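Local coordinates for protein probable benzoylformate decarboxylase (Rhodococcus jostii, PDB 7ORX) that belongs to the thiamine diphosphate-dependent enzymes and binds this cofactor between subunits of an assembly of four chains, at residues C[23-27]-C[48-53]; C[438-442]-C[489-495]. One frame throughout, in Å; residues are numbered along the deposited sequence.

From the N terminus, the chain runs through strand 22-25, crosses to its neighbour strand 43-46 and turns into helix 50-64; contact 1 closes this loop of 20 intervening residues in the N-terminal TPP binding domain. Contact 2 opens much later, in the C-terminal TPP binding domain, where helices 440-447 and 486-493 meet after 46 residues that include strand 452-457 and helix 462-470. The two loops therefore follow one another, neither nesting nor crossing. In space they adjoin, with centres about 15 Å apart: L48 CD1 lies 3.5 Å from W442 CG, and T439 packs on H49 and A52. Both contacts also touch the second subunit.

Contact 1 (C[23-27]-C[48-53]); sequences VFGNP and LHEGAV. With TPP (thiamine diphosphate), chain K.
V53 packs against the end of strand 22-25 while N26 faces E50, so the first turn of helix 50-64 closes over a strand of the parallel sheet in the alpha/beta fold of the N-terminal TPP binding domain. The isopropyl group of V53 divides its contacts along the strand. Its CG1, anti to the backbone N (chi1 162°), lies 3.6 Å from G25 N, whereas CG2 approaches G25 O at 3.4 Å; the two methyls thus meet opposite ends of one glycine. F24 turns its CB to the same valine, 4.0 Å from V53 CG1, but its ring leads away, to M56, A57 and Y60 further along the helix.

At the other end, the N26 side chain slants across that of E50, with amide and carboxylate planes 67° apart. E50 is bent at chi2 (82°), which brings its carboxylate back toward the strand end and the cofactor. One oxygen, OE1, accepts a hydrogen bond from N80. The other, OE2, lies 2.7 Å from N1' of the thiamine diphosphate aminopyrimidine, the placement of the glutamate characteristic of this enzyme family. S433, G404 and other residues of the second subunit hold the same cofactor, so the site is shared between two chains.

E50 projects from the first turn of the helix: H49 is at the N-cap position, and V53 N bonds to H49 O at 3.0 Å. The turn that follows the strand and the first residue of the helix are also joined by a water that donates two hydrogen bonds, one to N26 O at 2.6 Å and the other to E50 OE2 at 2.9 Å.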
# COMPACT_ATOMS: atom_id res chain seq x y z
N VAL C 23 -5.45 -8.29 28.56
CA VAL C 23 -5.99 -7.87 27.23
C VAL C 23 -6.61 -6.46 27.36
O VAL C 23 -7.50 -6.27 28.21
CB VAL C 23 -7.01 -8.92 26.77
CG1 VAL C 23 -7.60 -8.59 25.42
CG2 VAL C 23 -6.41 -10.28 26.80
N PHE C 24 -6.17 -5.50 26.56
CA PHE C 24 -6.71 -4.13 26.58
C PHE C 24 -7.69 -4.04 25.41
O PHE C 24 -7.32 -4.52 24.36
CB PHE C 24 -5.55 -3.15 26.50
CG PHE C 24 -4.60 -3.23 27.68
CD1 PHE C 24 -3.58 -4.18 27.73
CD2 PHE C 24 -4.74 -2.38 28.75
CE1 PHE C 24 -2.71 -4.22 28.81
CE2 PHE C 24 -3.87 -2.44 29.83
CZ PHE C 24 -2.86 -3.36 29.85
N GLY C 25 -8.90 -3.51 25.58
CA GLY C 25 -9.90 -3.60 24.51
C GLY C 25 -10.94 -2.50 24.59
O GLY C 25 -11.14 -1.89 25.66
N ASN C 26 -11.54 -2.17 23.45
CA ASN C 26 -12.87 -1.56 23.36
C ASN C 26 -13.66 -2.43 22.40
O ASN C 26 -13.32 -2.53 21.23
CB ASN C 26 -12.81 -0.12 22.84
CG ASN C 26 -14.18 0.54 22.87
OD1 ASN C 26 -14.89 0.56 21.84
ND2 ASN C 26 -14.57 1.05 24.03
N PRO C 27 -14.75 -3.06 22.88
CA PRO C 27 -15.43 -4.13 22.16
C PRO C 27 -16.47 -3.70 21.12
O PRO C 27 -16.89 -2.57 21.18
CB PRO C 27 -16.18 -4.80 23.31
CG PRO C 27 -16.61 -3.64 24.13
CD PRO C 27 -15.40 -2.73 24.16
N LEU C 48 -12.61 3.45 27.03
CA LEU C 48 -13.85 3.98 26.39
C LEU C 48 -13.57 4.48 24.96
O LEU C 48 -14.55 4.88 24.30
CB LEU C 48 -14.40 5.11 27.24
CG LEU C 48 -14.70 4.73 28.66
CD1 LEU C 48 -15.15 5.93 29.42
CD2 LEU C 48 -15.80 3.72 28.72
N HIS C 49 -12.32 4.38 24.53
CA HIS C 49 -11.77 5.05 23.33
C HIS C 49 -10.50 4.27 22.96
O HIS C 49 -9.77 3.87 23.86
CB HIS C 49 -11.58 6.54 23.63
CG HIS C 49 -11.07 7.30 22.47
ND1 HIS C 49 -11.89 7.61 21.40
CD2 HIS C 49 -9.83 7.72 22.13
CE1 HIS C 49 -11.18 8.18 20.43
NE2 HIS C 49 -9.90 8.25 20.85
N GLU C 50 -10.30 4.00 21.68
CA GLU C 50 -9.30 2.99 21.23
C GLU C 50 -7.90 3.57 21.40
O GLU C 50 -6.97 2.80 21.67
CB GLU C 50 -9.57 2.61 19.79
CG GLU C 50 -10.85 1.83 19.63
CD GLU C 50 -12.18 2.60 19.56
OE1 GLU C 50 -12.19 3.89 19.69
OE2 GLU C 50 -13.25 1.92 19.38
N GLY C 51 -7.74 4.87 21.23
CA GLY C 51 -6.44 5.55 21.44
C GLY C 51 -5.98 5.43 22.89
O GLY C 51 -4.78 5.17 23.14
N ALA C 52 -6.90 5.56 23.82
CA ALA C 52 -6.66 5.33 25.25
C ALA C 52 -6.30 3.86 25.47
O ALA C 52 -5.28 3.60 26.13
CB ALA C 52 -7.88 5.75 26.04
N VAL C 53 -7.10 2.94 24.93
CA VAL C 53 -6.85 1.48 25.06
C VAL C 53 -5.40 1.20 24.67
O VAL C 53 -4.66 0.49 25.35
CB VAL C 53 -7.78 0.71 24.12
CG1 VAL C 53 -7.31 -0.72 23.87
CG2 VAL C 53 -9.21 0.74 24.62
N1' TPP K . -15.83 1.55 18.85
C2' TPP K . -16.11 2.27 17.76
CM2 TPP K . -15.18 3.37 17.38
N3' TPP K . -17.17 2.08 16.97
C4' TPP K . -18.01 1.09 17.29
N4' TPP K . -19.07 0.90 16.48
C5' TPP K . -17.81 0.28 18.44
C6' TPP K . -16.67 0.56 19.18
C7' TPP K . -18.75 -0.83 18.82
N3 TPP K . -20.07 -0.34 19.25
C2 TPP K . -21.10 -0.21 18.42
S1 TPP K . -22.57 -0.25 19.27
C5 TPP K . -21.71 0.13 20.74
C4 TPP K . -20.37 0.02 20.57
CM4 TPP K . -19.33 0.24 21.62
C6 TPP K . -22.46 0.55 21.98
C7 TPP K . -22.54 2.06 22.16
O7 TPP K . -23.25 2.35 23.40
PA TPP K . -24.33 3.56 23.47
O1A TPP K . -23.88 4.69 22.61
O2A TPP K . -24.54 3.69 24.94
O3A TPP K . -25.65 3.00 22.76
PB TPP K . -26.81 2.05 23.31
O1B TPP K . -28.13 2.67 22.89
O2B TPP K . -26.55 0.73 22.64
O3B TPP K . -26.62 2.00 24.80
O HOH W 1 -12.43 -0.90 19.36

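Contact 2 (C[438-442]-C[489-495]); sequences ITALW and LAEGYGV
The Y493 ring lies against segment 438-442 with T439 CA over one face, while W442 CB and I438 O approach it obliquely. In the alpha/beta fold of the C-terminal TPP binding domain this joins the first turn of helix 440-447 to the last turn of helix 486-493. The nearest approach to the ring carbons comes from W442 CB, 3.8 Å from Y493 CD1. T439 runs alongside the tyrosine in the same direction, placing its CG2 3.5 Å from Y493 OH. That hydroxyl is hydrogen-bonded to N435 of the second subunit. The W442 indole, met obliquely by Y493 O, also has its polar partner across the interface: NE1 bonds to P482 O of the second subunit.

Aliphatic side chains carry the rest of the contact. I438 and L489 cross nearly perpendicular, their CD1 atoms 3.9 Å apart, and L441 CD1 lies 4.0 Å from A490 CA. V495 enters after the helix turns off in a Schellman motif, with G494 at positive phi (88°); V495 CG2 lies 3.3 Å from L441 O. The turn converges on A490 O, which Y493 N and V495 N reach from opposite faces of its plane, at 3.1 and 2.8 Å.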
# COMPACT_ATOMS: atom_id res chain seq x y z
N ILE C 438 -8.19 11.56 27.89
CA ILE C 438 -8.89 11.95 29.16
C ILE C 438 -9.70 10.76 29.65
O ILE C 438 -9.78 10.55 30.87
CB ILE C 438 -9.77 13.19 28.92
CG1 ILE C 438 -10.22 13.84 30.24
CG2 ILE C 438 -10.96 12.88 28.03
CD1 ILE C 438 -9.08 14.50 31.01
N THR C 439 -10.27 9.98 28.73
CA THR C 439 -11.17 8.86 29.07
C THR C 439 -10.41 7.74 29.79
O THR C 439 -11.07 6.92 30.36
CB THR C 439 -11.83 8.27 27.81
OG1 THR C 439 -10.75 7.78 27.01
CG2 THR C 439 -12.66 9.27 27.05
N ALA C 440 -9.08 7.69 29.75
CA ALA C 440 -8.32 6.67 30.50
C ALA C 440 -8.51 6.86 31.99
O ALA C 440 -8.19 5.93 32.76
CB ALA C 440 -6.87 6.72 30.17
N LEU C 441 -9.01 8.03 32.42
CA LEU C 441 -9.29 8.25 33.85
C LEU C 441 -10.38 7.29 34.31
O LEU C 441 -10.29 6.79 35.45
CB LEU C 441 -9.71 9.70 34.05
CG LEU C 441 -8.59 10.72 34.03
CD1 LEU C 441 -9.18 12.11 34.23
CD2 LEU C 441 -7.54 10.40 35.10
N TRP C 442 -11.39 7.06 33.48
CA TRP C 442 -12.47 6.07 33.74
C TRP C 442 -11.88 4.69 34.04
O TRP C 442 -12.26 4.11 35.06
CB TRP C 442 -13.41 5.98 32.55
CG TRP C 442 -14.57 5.06 32.79
CD1 TRP C 442 -15.74 5.38 33.42
CD2 TRP C 442 -14.67 3.69 32.40
NE1 TRP C 442 -16.56 4.29 33.44
CE2 TRP C 442 -15.94 3.24 32.80
CE3 TRP C 442 -13.82 2.80 31.76
CZ2 TRP C 442 -16.37 1.94 32.59
CZ3 TRP C 442 -14.26 1.50 31.54
CH2 TRP C 442 -15.51 1.09 31.95
N LEU C 489 -13.67 17.17 35.03
CA LEU C 489 -13.47 16.04 34.10
C LEU C 489 -13.14 14.79 34.92
O LEU C 489 -13.80 13.78 34.70
CB LEU C 489 -12.36 16.38 33.11
CG LEU C 489 -12.72 17.45 32.08
CD1 LEU C 489 -11.69 17.43 30.97
CD2 LEU C 489 -14.09 17.22 31.47
N ALA C 490 -12.23 14.88 35.87
CA ALA C 490 -11.86 13.75 36.76
C ALA C 490 -13.11 13.18 37.44
O ALA C 490 -13.29 11.97 37.45
CB ALA C 490 -10.85 14.18 37.78
N GLU C 491 -13.95 14.04 38.00
CA GLU C 491 -15.10 13.58 38.82
C GLU C 491 -16.13 13.02 37.84
O GLU C 491 -16.78 12.02 38.18
CB GLU C 491 -15.60 14.69 39.74
CG GLU C 491 -14.60 15.02 40.87
CD GLU C 491 -15.02 16.15 41.83
OE1 GLU C 491 -14.41 16.26 42.97
OE2 GLU C 491 -16.00 16.91 41.49
N GLY C 492 -16.17 13.56 36.64
CA GLY C 492 -16.99 13.01 35.54
C GLY C 492 -16.68 11.56 35.25
O GLY C 492 -17.60 10.85 34.89
N TYR C 493 -15.43 11.14 35.41
CA TYR C 493 -14.97 9.76 35.11
C TYR C 493 -14.76 8.98 36.41
O TYR C 493 -14.48 7.81 36.34
CB TYR C 493 -13.78 9.80 34.17
CG TYR C 493 -14.16 10.08 32.72
CD1 TYR C 493 -15.17 9.37 32.12
CD2 TYR C 493 -13.53 11.04 31.96
CE1 TYR C 493 -15.54 9.61 30.80
CE2 TYR C 493 -13.87 11.28 30.64
CZ TYR C 493 -14.89 10.55 30.05
OH TYR C 493 -15.32 10.72 28.76
N GLY C 494 -15.06 9.56 37.57
CA GLY C 494 -15.05 8.82 38.85
C GLY C 494 -13.69 8.85 39.49
O GLY C 494 -13.45 8.02 40.40
N VAL C 495 -12.82 9.76 39.06
CA VAL C 495 -11.55 10.05 39.79
C VAL C 495 -11.68 11.32 40.65
O VAL C 495 -12.12 12.35 40.17
CB VAL C 495 -10.38 10.14 38.81
CG1 VAL C 495 -9.06 10.45 39.51
CG2 VAL C 495 -10.28 8.86 38.04